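Local coordinates for N-acetyltransferase domain-containing protein (Pyrococcus horikoshii, PDB 1WWZ) that probably transfers an acyl group from acetyl coenzyme A, which it binds, to a substrate not yet identified, as a member of the GNAT acetyltransferase family, at residues G115-E127 and G145-Q157. Residues are numbered along the deposited sequence; the frame is centred on the assembly and turned at random.
Sequences GKYNDTIELWVGE and GKSGIWVRMIKRQ. With ACO (acetyl coenzyme *a), chain C.
The indole of Trp-124 lies across the neighbouring strand and takes CB of Arg-152 on one face: this carbon stands 3.5 Å from the centroid of the six-membered ring, almost on its normal, a CH-pi contact. With CG of Trp-124 anti to its own carbonyl carbon (chi1 -71°), the benzo edge reaches past Arg-152 to the hairpin's far strand, where CZ3 meets CB of Ser-147 at 3.5 Å, while CE3 meets CB of Trp-150 at 3.6 Å. Shrinking Trp-124 to an alanine would probably strip CB of Arg-152 of its ring and open a gap beside Ser-147 and Trp-150. Beyond the ring Arg-152 bends at chi3 (73°), and NH1 gives OE1 of Glu-122 a 2.9 Å salt-bridge hydrogen bond. The carboxylate and guanidinium planes stand nearly perpendicular, and OE1 is met on its anti side, out of plane. Ser-78 also bonds this oxygen, and Glu-81 shares NH1, so the buried charges sit in a small polar network. Farther along, CD1 of Ile-154 packs tightly on CG2 of Thr-120.

On the opposite face, CD1 of Leu-123 rests on CB of Met-153 at 3.7 Å, the two chains side by side, while CG1 of Val-125 touches SD of Met-153. Helix 130-138 covers these residues. Paired antiparallel backbone bonds join Ile-121/Lys-155, Leu-123/Met-153 and Val-125/Val-151. Acetyl coenzyme A comes in beside strand 120-126, its CH3 3.5 Å from Trp-124 O and its S1P 3.9 Å from Val-125 CB, whereas NZ of Lys-155, hydrogen-bonded to the Phe-139 carbonyl, also forms a salt bridge to a second copy. Strand 120-126, parallel to 83-93 on one side and antiparallel to 150-156 on the other, belongs to the mixed sheet of the GNAT fold, at its acetyl-CoA site.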
ATOM      1  N   GLY A 115       8.214  -4.771   6.780  1.00 20.28           N
ATOM      2  CA  GLY A 115       8.231  -3.839   7.894  1.00 21.71           C
ATOM      3  C   GLY A 115       8.020  -4.476   9.254  1.00 22.10           C
ATOM      4  O   GLY A 115       8.392  -3.901  10.275  1.00 23.31           O
ATOM      5  N   LYS A 116       7.422  -5.661   9.282  1.00 22.45           N
ATOM      6  CA  LYS A 116       7.186  -6.342  10.544  1.00 24.22           C
ATOM      7  C   LYS A 116       8.444  -7.034  11.047  1.00 24.18           C
ATOM      8  O   LYS A 116       8.572  -7.320  12.238  1.00 25.34           O
ATOM      9  CB  LYS A 116       6.091  -7.399  10.383  1.00 26.00           C
ATOM     10  CG  LYS A 116       5.814  -8.174  11.662  1.00 31.06           C
ATOM     11  CD  LYS A 116       4.874  -9.341  11.425  1.00 33.08           C
ATOM     12  CE  LYS A 116       4.331  -9.885  12.740  1.00 35.83           C
ATOM     13  NZ  LYS A 116       5.401 -10.354  13.664  1.00 38.04           N
ATOM     14  N   TYR A 117       9.378  -7.284  10.136  1.00 23.16           N
ATOM     15  CA  TYR A 117      10.606  -7.994  10.473  1.00 22.36           C
ATOM     16  C   TYR A 117      11.912  -7.215  10.393  1.00 22.54           C
ATOM     17  O   TYR A 117      12.809  -7.416  11.211  1.00 23.61           O
ATOM     18  CB  TYR A 117      10.735  -9.217   9.565  1.00 21.77           C
ATOM     19  CG  TYR A 117       9.493 -10.069   9.488  1.00 20.20           C
ATOM     20  CD1 TYR A 117       9.172 -10.965  10.504  1.00 21.67           C
ATOM     21  CD2 TYR A 117       8.637  -9.986   8.389  1.00 21.77           C
ATOM     22  CE1 TYR A 117       8.030 -11.761  10.425  1.00 22.78           C
ATOM     23  CE2 TYR A 117       7.497 -10.773   8.301  1.00 22.22           C
ATOM     24  CZ  TYR A 117       7.200 -11.659   9.321  1.00 23.88           C
ATOM     25  OH  TYR A 117       6.079 -12.452   9.228  1.00 26.40           O
ATOM     26  N   ASN A 118      12.028  -6.336   9.405  1.00 22.93           N
ATOM     27  CA  ASN A 118      13.272  -5.600   9.211  1.00 21.84           C
ATOM     28  C   ASN A 118      13.144  -4.085   9.264  1.00 22.72           C
ATOM     29  O   ASN A 118      12.128  -3.529   8.858  1.00 23.62           O
ATOM     30  CB  ASN A 118      13.881  -5.994   7.860  1.00 21.74           C
ATOM     31  CG  ASN A 118      13.637  -7.454   7.510  1.00 20.75           C
ATOM     32  OD1 ASN A 118      12.797  -7.772   6.660  1.00 20.36           O
ATOM     33  ND2 ASN A 118      14.364  -8.350   8.168  1.00 19.80           N
ATOM     34  N   ASP A 119      14.187  -3.423   9.759  1.00 23.36           N
ATOM     35  CA  ASP A 119      14.203  -1.965   9.833  1.00 24.71           C
ATOM     36  C   ASP A 119      14.965  -1.434   8.625  1.00 24.55           C
ATOM     37  O   ASP A 119      15.185  -0.231   8.489  1.00 25.56           O
ATOM     38  CB  ASP A 119      14.891  -1.479  11.118  1.00 27.70           C
ATOM     39  CG  ASP A 119      16.347  -1.924  11.220  1.00 29.47           C
ATOM     40  OD1 ASP A 119      17.046  -1.956  10.187  1.00 30.90           O
ATOM     41  OD2 ASP A 119      16.801  -2.226  12.343  1.00 33.13           O
ATOM     42  N   THR A 120      15.366  -2.352   7.751  1.00 22.88           N
ATOM     43  CA  THR A 120      16.117  -2.003   6.555  1.00 22.28           C
ATOM     44  C   THR A 120      15.754  -2.942   5.410  1.00 21.27           C
ATOM     45  O   THR A 120      15.598  -4.145   5.616  1.00 19.43           O
ATOM     46  CB  THR A 120      17.631  -2.122   6.809  1.00 23.75           C
ATOM     47  OG1 THR A 120      18.000  -1.275   7.902  1.00 26.07           O
ATOM     48  CG2 THR A 120      18.413  -1.714   5.580  1.00 25.09           C
ATOM     49  N   ILE A 121      15.605  -2.386   4.211  1.00 19.12           N
ATOM     50  CA  ILE A 121      15.291  -3.185   3.032  1.00 19.15           C
ATOM     51  C   ILE A 121      16.330  -2.867   1.965  1.00 18.07           C
ATOM     52  O   ILE A 121      16.555  -1.706   1.625  1.00 17.78           O
ATOM     53  CB  ILE A 121      13.884  -2.882   2.485  1.00 19.03           C
ATOM     54  CG1 ILE A 121      12.837  -3.185   3.561  1.00 20.83           C
ATOM     55  CG2 ILE A 121      13.612  -3.741   1.242  1.00 18.73           C
ATOM     56  CD1 ILE A 121      11.428  -2.792   3.177  1.00 22.34           C
ATOM     57  N   GLU A 122      16.963  -3.912   1.444  1.00 16.84           N
ATOM     58  CA  GLU A 122      18.010  -3.766   0.440  1.00 15.91           C
ATOM     59  C   GLU A 122      17.619  -4.401  -0.893  1.00 16.25           C
ATOM     60  O   GLU A 122      16.857  -5.369  -0.932  1.00 15.36           O
ATOM     61  CB  GLU A 122      19.292  -4.412   0.981  1.00 16.54           C
ATOM     62  CG  GLU A 122      20.488  -4.416   0.047  1.00 16.34           C
ATOM     63  CD  GLU A 122      21.675  -5.129   0.672  1.00 18.75           C
ATOM     64  OE1 GLU A 122      22.455  -4.484   1.407  1.00 17.38           O
ATOM     65  OE2 GLU A 122      21.818  -6.348   0.445  1.00 20.05           O
ATOM     66  N   LEU A 123      18.136  -3.845  -1.985  1.00 15.44           N
ATOM     67  CA  LEU A 123      17.855  -4.381  -3.313  1.00 15.82           C
ATOM     68  C   LEU A 123      18.915  -3.944  -4.310  1.00 16.01           C
ATOM     69  O   LEU A 123      19.646  -2.979  -4.077  1.00 16.71           O
ATOM     70  CB  LEU A 123      16.471  -3.922  -3.803  1.00 14.65           C
ATOM     71  CG  LEU A 123      16.285  -2.416  -4.040  1.00 16.50           C
ATOM     72  CD1 LEU A 123      16.841  -2.036  -5.415  1.00 15.63           C
ATOM     73  CD2 LEU A 123      14.803  -2.057  -3.973  1.00 15.45           C
ATOM     74  N   TRP A 124      19.003  -4.679  -5.412  1.00 16.23           N
ATOM     75  CA  TRP A 124      19.934  -4.366  -6.483  1.00 17.32           C
ATOM     76  C   TRP A 124      19.109  -4.206  -7.750  1.00 17.35           C
ATOM     77  O   TRP A 124      18.223  -5.018  -8.035  1.00 18.02           O
ATOM     78  CB  TRP A 124      20.963  -5.484  -6.674  1.00 17.34           C
ATOM     79  CG  TRP A 124      21.965  -5.586  -5.567  1.00 19.88           C
ATOM     80  CD1 TRP A 124      21.849  -6.311  -4.414  1.00 20.60           C
ATOM     81  CD2 TRP A 124      23.248  -4.951  -5.517  1.00 20.43           C
ATOM     82  NE1 TRP A 124      22.987  -6.174  -3.654  1.00 20.71           N
ATOM     83  CE2 TRP A 124      23.862  -5.346  -4.308  1.00 20.73           C
ATOM     84  CE3 TRP A 124      23.942  -4.091  -6.380  1.00 20.05           C
ATOM     85  CZ2 TRP A 124      25.139  -4.904  -3.936  1.00 21.44           C
ATOM     86  CZ3 TRP A 124      25.211  -3.652  -6.011  1.00 20.98           C
ATOM     87  CH2 TRP A 124      25.796  -4.063  -4.799  1.00 20.52           C
ATOM     88  N   VAL A 125      19.394  -3.153  -8.503  1.00 16.55           N
ATOM     89  CA  VAL A 125      18.665  -2.881  -9.730  1.00 17.58           C
ATOM     90  C   VAL A 125      19.641  -2.497 -10.837  1.00 17.07           C
ATOM     91  O   VAL A 125      20.702  -1.930 -10.567  1.00 17.49           O
ATOM     92  CB  VAL A 125      17.628  -1.746  -9.499  1.00 17.68           C
ATOM     93  CG1 VAL A 125      18.317  -0.519  -8.924  1.00 20.65           C
ATOM     94  CG2 VAL A 125      16.919  -1.408 -10.796  1.00 21.05           C
ATOM     95  N   GLY A 126      19.286  -2.828 -12.075  1.00 18.10           N
ATOM     96  CA  GLY A 126      20.141  -2.508 -13.208  1.00 19.48           C
ATOM     97  C   GLY A 126      20.386  -1.017 -13.340  1.00 19.48           C
ATOM     98  O   GLY A 126      19.470  -0.217 -13.160  1.00 20.38           O
ATOM     99  N   GLU A 127      21.621  -0.646 -13.669  1.00 20.94           N
ATOM    100  CA  GLU A 127      21.999   0.758 -13.798  1.00 22.10           C
ATOM    101  C   GLU A 127      21.211   1.541 -14.850  1.00 22.41           C
ATOM    102  O   GLU A 127      21.013   2.746 -14.709  1.00 23.11           O
ATOM    103  CB  GLU A 127      23.503   0.866 -14.075  1.00 23.36           C
ATOM    104  CG  GLU A 127      23.948   0.353 -15.438  1.00 25.84           C
ATOM    105  CD  GLU A 127      25.464   0.290 -15.572  1.00 29.16           C
ATOM    106  OE1 GLU A 127      26.153   1.128 -14.956  1.00 30.60           O
ATOM    107  OE2 GLU A 127      25.965  -0.591 -16.301  1.00 30.89           O
ATOM    108  N   GLY A 145      25.402   2.315  -3.506  1.00 28.32           N
ATOM    109  CA  GLY A 145      26.582   1.629  -3.998  1.00 27.75           C
ATOM    110  C   GLY A 145      26.355   1.000  -5.351  1.00 27.28           C
ATOM    111  O   GLY A 145      25.275   1.115  -5.925  1.00 25.13           O
ATOM    112  N   LYS A 146      27.378   0.331  -5.867  1.00 27.78           N
ATOM    113  CA  LYS A 146      27.277  -0.313  -7.166  1.00 29.60           C
ATOM    114  C   LYS A 146      28.186  -1.527  -7.254  1.00 29.22           C
ATOM    115  O   LYS A 146      29.122  -1.686  -6.468  1.00 30.15           O
ATOM    116  CB  LYS A 146      27.661   0.667  -8.273  1.00 31.10           C
ATOM    117  CG  LYS A 146      29.113   1.107  -8.205  1.00 34.81           C
ATOM    118  CD  LYS A 146      29.492   1.988  -9.382  1.00 37.30           C
ATOM    119  CE  LYS A 146      30.926   2.477  -9.252  1.00 37.69           C
ATOM    120  NZ  LYS A 146      31.119   3.275  -8.008  1.00 40.23           N
ATOM    121  N   SER A 147      27.890  -2.379  -8.223  1.00 28.47           N
ATOM    122  CA  SER A 147      28.661  -3.583  -8.477  1.00 27.51           C
ATOM    123  C   SER A 147      28.475  -3.884  -9.953  1.00 26.61           C
ATOM    124  O   SER A 147      27.463  -4.455 -10.354  1.00 24.67           O
ATOM    125  CB  SER A 147      28.139  -4.750  -7.639  1.00 28.43           C
ATOM    126  OG  SER A 147      28.878  -5.930  -7.911  1.00 28.63           O
ATOM    127  N   GLY A 148      29.450  -3.486 -10.761  1.00 26.88           N
ATOM    128  CA  GLY A 148      29.343  -3.716 -12.187  1.00 26.03           C
ATOM    129  C   GLY A 148      28.144  -2.979 -12.753  1.00 25.42           C
ATOM    130  O   GLY A 148      28.013  -1.766 -12.581  1.00 27.06           O
ATOM    131  N   ILE A 149      27.258  -3.709 -13.418  1.00 25.28           N
ATOM    132  CA  ILE A 149      26.071  -3.109 -14.014  1.00 23.82           C
ATOM    133  C   ILE A 149      24.935  -2.966 -13.000  1.00 23.53           C
ATOM    134  O   ILE A 149      23.833  -2.531 -13.349  1.00 23.44           O
ATOM    135  CB  ILE A 149      25.567  -3.958 -15.203  1.00 24.65           C
ATOM    136  CG1 ILE A 149      24.995  -5.286 -14.700  1.00 24.11           C
ATOM    137  CG2 ILE A 149      26.718  -4.235 -16.163  1.00 25.14           C
ATOM    138  CD1 ILE A 149      24.439  -6.166 -15.796  1.00 24.47           C
ATOM    139  N   TRP A 150      25.208  -3.313 -11.745  1.00 22.22           N
ATOM    140  CA  TRP A 150      24.183  -3.249 -10.704  1.00 21.42           C
ATOM    141  C   TRP A 150      24.337  -2.128  -9.682  1.00 20.82           C
ATOM    142  O   TRP A 150      25.444  -1.805  -9.250  1.00 21.95           O
ATOM    143  CB  TRP A 150      24.110  -4.590  -9.957  1.00 20.78           C
ATOM    144  CG  TRP A 150      23.892  -5.766 -10.854  1.00 20.13           C
ATOM    145  CD1 TRP A 150      24.847  -6.594 -11.371  1.00 20.76           C
ATOM    146  CD2 TRP A 150      22.641  -6.215 -11.380  1.00 21.45           C
ATOM    147  NE1 TRP A 150      24.268  -7.529 -12.192  1.00 21.88           N
ATOM    148  CE2 TRP A 150      22.915  -7.319 -12.219  1.00 21.09           C
ATOM    149  CE3 TRP A 150      21.315  -5.788 -11.235  1.00 21.80           C
ATOM    150  CZ2 TRP A 150      21.907  -8.008 -12.902  1.00 21.49           C
ATOM    151  CZ3 TRP A 150      20.312  -6.472 -11.917  1.00 22.39           C
ATOM    152  CH2 TRP A 150      20.617  -7.568 -12.741  1.00 22.28           C
ATOM    153  N   VAL A 151      23.201  -1.553  -9.293  1.00 20.10           N
ATOM    154  CA  VAL A 151      23.147  -0.478  -8.307  1.00 19.25           C
ATOM    155  C   VAL A 151      22.430  -0.979  -7.050  1.00 19.54           C
ATOM    156  O   VAL A 151      21.397  -1.639  -7.145  1.00 19.82           O
ATOM    157  CB  VAL A 151      22.368   0.736  -8.856  1.00 19.61           C
ATOM    158  CG1 VAL A 151      22.215   1.799  -7.774  1.00 19.40           C
ATOM    159  CG2 VAL A 151      23.083   1.298 -10.066  1.00 20.78           C
ATOM    160  N   ARG A 152      22.983  -0.676  -5.877  1.00 18.18           N
ATOM    161  CA  ARG A 152      22.370  -1.104  -4.621  1.00 18.10           C
ATOM    162  C   ARG A 152      21.563   0.032  -4.007  1.00 18.34           C
ATOM    163  O   ARG A 152      22.038   1.167  -3.900  1.00 19.03           O
ATOM    164  CB  ARG A 152      23.433  -1.573  -3.616  1.00 17.35           C
ATOM    165  CG  ARG A 152      22.845  -2.189  -2.335  1.00 19.75           C
ATOM    166  CD  ARG A 152      23.936  -2.744  -1.403  1.00 19.60           C
ATOM    167  NE  ARG A 152      24.699  -1.696  -0.727  1.00 21.93           N
ATOM    168  CZ  ARG A 152      24.477  -1.282   0.520  1.00 23.05           C
ATOM    169  NH1 ARG A 152      23.512  -1.829   1.254  1.00 22.50           N
ATOM    170  NH2 ARG A 152      25.213  -0.301   1.031  1.00 24.77           N
ATOM    171  N   MET A 153      20.332  -0.277  -3.619  1.00 17.70           N
ATOM    172  CA  MET A 153      19.461   0.709  -3.002  1.00 18.03           C
ATOM    173  C   MET A 153      19.011   0.203  -1.648  1.00 19.29           C
ATOM    174  O   MET A 153      18.863  -1.003  -1.440  1.00 17.55           O
ATOM    175  CB  MET A 153      18.254   0.996  -3.896  1.00 18.81           C
ATOM    176  CG  MET A 153      18.655   1.583  -5.238  1.00 19.79           C
ATOM    177  SD  MET A 153      17.277   2.106  -6.255  1.00 20.23           S
ATOM    178  CE  MET A 153      16.856   3.674  -5.462  1.00 21.64           C
ATOM    179  N   ILE A 154      18.788   1.128  -0.726  1.00 19.81           N
ATOM    180  CA  ILE A 154      18.390   0.750   0.617  1.00 21.86           C
ATOM    181  C   ILE A 154      17.334   1.699   1.169  1.00 21.75           C
ATOM    182  O   ILE A 154      17.295   2.877   0.809  1.00 20.60           O
ATOM    183  CB  ILE A 154      19.628   0.762   1.553  1.00 23.84           C
ATOM    184  CG1 ILE A 154      19.366  -0.079   2.796  1.00 27.60           C
ATOM    185  CG2 ILE A 154      19.991   2.189   1.931  1.00 27.42           C
ATOM    186  CD1 ILE A 154      19.715  -1.538   2.602  1.00 28.30           C
ATOM    187  N   LYS A 155      16.465   1.169   2.022  1.00 21.26           N
ATOM    188  CA  LYS A 155      15.464   1.946   2.729  1.00 23.02           C
ATOM    189  C   LYS A 155      15.508   1.651   4.228  1.00 23.73           C
ATOM    190  O   LYS A 155      15.429   0.518   4.685  1.00 23.05           O
ATOM    191  CB  LYS A 155      14.089   1.604   2.153  1.00 23.51           C
ATOM    192  CG  LYS A 155      12.953   2.389   2.818  1.00 24.01           C
ATOM    193  CD  LYS A 155      11.576   2.074   2.232  1.00 24.41           C
ATOM    194  CE  LYS A 155      10.439   2.768   2.996  1.00 27.03           C
ATOM    195  NZ  LYS A 155      10.591   4.215   2.908  1.00 30.64           N
ATOM    196  N   ARG A 156      15.679   2.730   5.011  1.00 24.78           N
ATOM    197  CA  ARG A 156      15.799   2.542   6.448  1.00 28.24           C
ATOM    198  C   ARG A 156      14.554   3.050   7.179  1.00 30.48           C
ATOM    199  O   ARG A 156      13.867   3.964   6.734  1.00 29.43           O
ATOM    200  CB  ARG A 156      17.036   3.312   6.923  1.00 28.35           C
ATOM    201  CG  ARG A 156      18.331   2.831   6.261  1.00 30.38           C
ATOM    202  CD  ARG A 156      19.564   3.513   6.868  1.00 30.81           C
ATOM    203  NE  ARG A 156      20.747   3.317   6.026  1.00 34.04           N
ATOM    204  CZ  ARG A 156      21.359   2.120   6.089  1.00 34.33           C
ATOM    205  NH1 ARG A 156      20.868   1.164   6.858  1.00 34.31           N
ATOM    206  NH2 ARG A 156      22.490   1.918   5.407  1.00 36.74           N
ATOM    207  N   GLN A 157      14.238   2.384   8.309  1.00 33.78           N
ATOM    208  CA  GLN A 157      13.087   2.808   9.103  1.00 37.30           C
ATOM    209  C   GLN A 157      13.384   4.113   9.853  1.00 38.71           C
ATOM    210  O   GLN A 157      12.696   5.119   9.708  1.00 40.86           O
ATOM    211  CB  GLN A 157      12.741   1.693  10.108  1.00 38.38           C
ATOM    212  CG  GLN A 157      11.628   0.750   9.614  1.00 40.63           C
ATOM    213  CD  GLN A 157      11.097  -0.079  10.772  1.00 42.27           C
ATOM    214  OE1 GLN A 157      11.370   0.166  11.940  1.00 44.01           O
ATOM    215  NE2 GLN A 157      10.290  -1.106  10.402  1.00 42.25           N
TER
HETATM  216  N1A ACO C1001       9.605   5.652 -16.138  1.00 47.04           N
HETATM  217  C2A ACO C1001       9.387   6.528 -15.156  1.00 46.29           C
HETATM  218  N3A ACO C1001       8.769   6.273 -13.965  1.00 46.43           N
HETATM  219  C4A ACO C1001       8.351   4.938 -13.841  1.00 46.35           C
HETATM  220  C5A ACO C1001       8.532   3.974 -14.814  1.00 46.76           C
HETATM  221  C6A ACO C1001       9.203   4.377 -16.040  1.00 46.92           C
HETATM  222  N6A ACO C1001       9.410   3.523 -17.048  1.00 47.41           N
HETATM  223  N7A ACO C1001       7.998   2.761 -14.394  1.00 46.48           N
HETATM  224  C8A ACO C1001       7.528   3.013 -13.203  1.00 46.23           C
HETATM  225  N9A ACO C1001       7.708   4.329 -12.786  1.00 45.20           N
HETATM  226  C1B ACO C1001       7.316   4.968 -11.541  1.00 44.31           C
HETATM  227  C2B ACO C1001       6.216   6.033 -11.687  1.00 44.05           C
HETATM  228  O2B ACO C1001       6.393   6.971 -10.606  1.00 43.93           O
HETATM  229  C3B ACO C1001       4.921   5.177 -11.662  1.00 43.32           C
HETATM  230  O3B ACO C1001       3.873   6.038 -11.176  1.00 44.49           O
HETATM  231  P3B ACO C1001       2.877   6.931 -12.069  1.00 45.57           P
HETATM  232  O7A ACO C1001       3.791   7.889 -12.772  1.00 44.86           O
HETATM  233  O8A ACO C1001       2.005   7.596 -11.113  1.00 46.32           O
HETATM  234  O9A ACO C1001       2.170   6.001 -12.977  1.00 45.29           O
HETATM  235  C4B ACO C1001       5.255   4.113 -10.650  1.00 41.68           C
HETATM  236  O4B ACO C1001       6.710   4.085 -10.632  1.00 43.34           O
HETATM  237  C5B ACO C1001       4.866   2.702 -11.034  1.00 37.98           C
HETATM  238  O5B ACO C1001       3.552   2.581 -11.551  1.00 31.93           O
HETATM  239  P1A ACO C1001       2.961   1.125 -11.787  1.00 27.94           P
HETATM  240  O1A ACO C1001       1.952   1.227 -12.840  1.00 27.26           O
HETATM  241  O2A ACO C1001       2.515   0.576 -10.446  1.00 29.75           O
HETATM  242  O3A ACO C1001       4.262   0.398 -12.473  1.00 29.32           O
HETATM  243  P2A ACO C1001       4.379  -1.070 -12.946  1.00 24.55           P
HETATM  244  O4A ACO C1001       4.769  -0.957 -14.364  1.00 28.82           O
HETATM  245  O5A ACO C1001       3.094  -1.748 -12.623  1.00 23.23           O
HETATM  246  O6A ACO C1001       5.517  -1.718 -12.106  1.00 24.11           O
HETATM  247  CBP ACO C1001       7.891  -2.393 -12.497  1.00 21.66           C
HETATM  248  CCP ACO C1001       6.946  -1.276 -12.124  1.00 22.69           C
HETATM  249  CDP ACO C1001       9.340  -1.813 -12.363  1.00 21.28           C
HETATM  250  CEP ACO C1001       7.678  -3.601 -11.557  1.00 20.22           C
HETATM  251  CAP ACO C1001       7.571  -2.820 -13.981  1.00 19.66           C
HETATM  252  OAP ACO C1001       7.804  -1.711 -14.846  1.00 20.02           O
HETATM  253  C9P ACO C1001       8.410  -4.000 -14.537  1.00 17.98           C
HETATM  254  O9P ACO C1001       8.019  -5.157 -14.455  1.00 16.89           O
HETATM  255  N8P ACO C1001       9.613  -3.678 -15.112  1.00 19.22           N
HETATM  256  C7P ACO C1001      10.554  -4.671 -15.688  1.00 19.67           C
HETATM  257  C6P ACO C1001      11.284  -5.530 -14.635  1.00 22.22           C
HETATM  258  C5P ACO C1001      12.110  -4.702 -13.683  1.00 24.16           C
HETATM  259  O5P ACO C1001      12.874  -3.797 -14.106  1.00 24.75           O
HETATM  260  N4P ACO C1001      12.031  -4.951 -12.384  1.00 25.13           N
HETATM  261  C3P ACO C1001      12.664  -4.395 -11.184  1.00 27.64           C
HETATM  262  C2P ACO C1001      14.033  -5.079 -11.111  1.00 30.76           C
HETATM  263  S1P ACO C1001      14.880  -4.450  -9.562  1.00 34.17           S
HETATM  264  C   ACO C1001      14.572  -5.599  -8.600  1.00 35.60           C
HETATM  265  O   ACO C1001      13.899  -6.711  -8.823  1.00 37.41           O
HETATM  266  CH3 ACO C1001      14.985  -5.785  -7.014  1.00 34.99           C
HETATM  267  O   HOH W   1      26.353   0.568 -11.761  1.00 45.95           O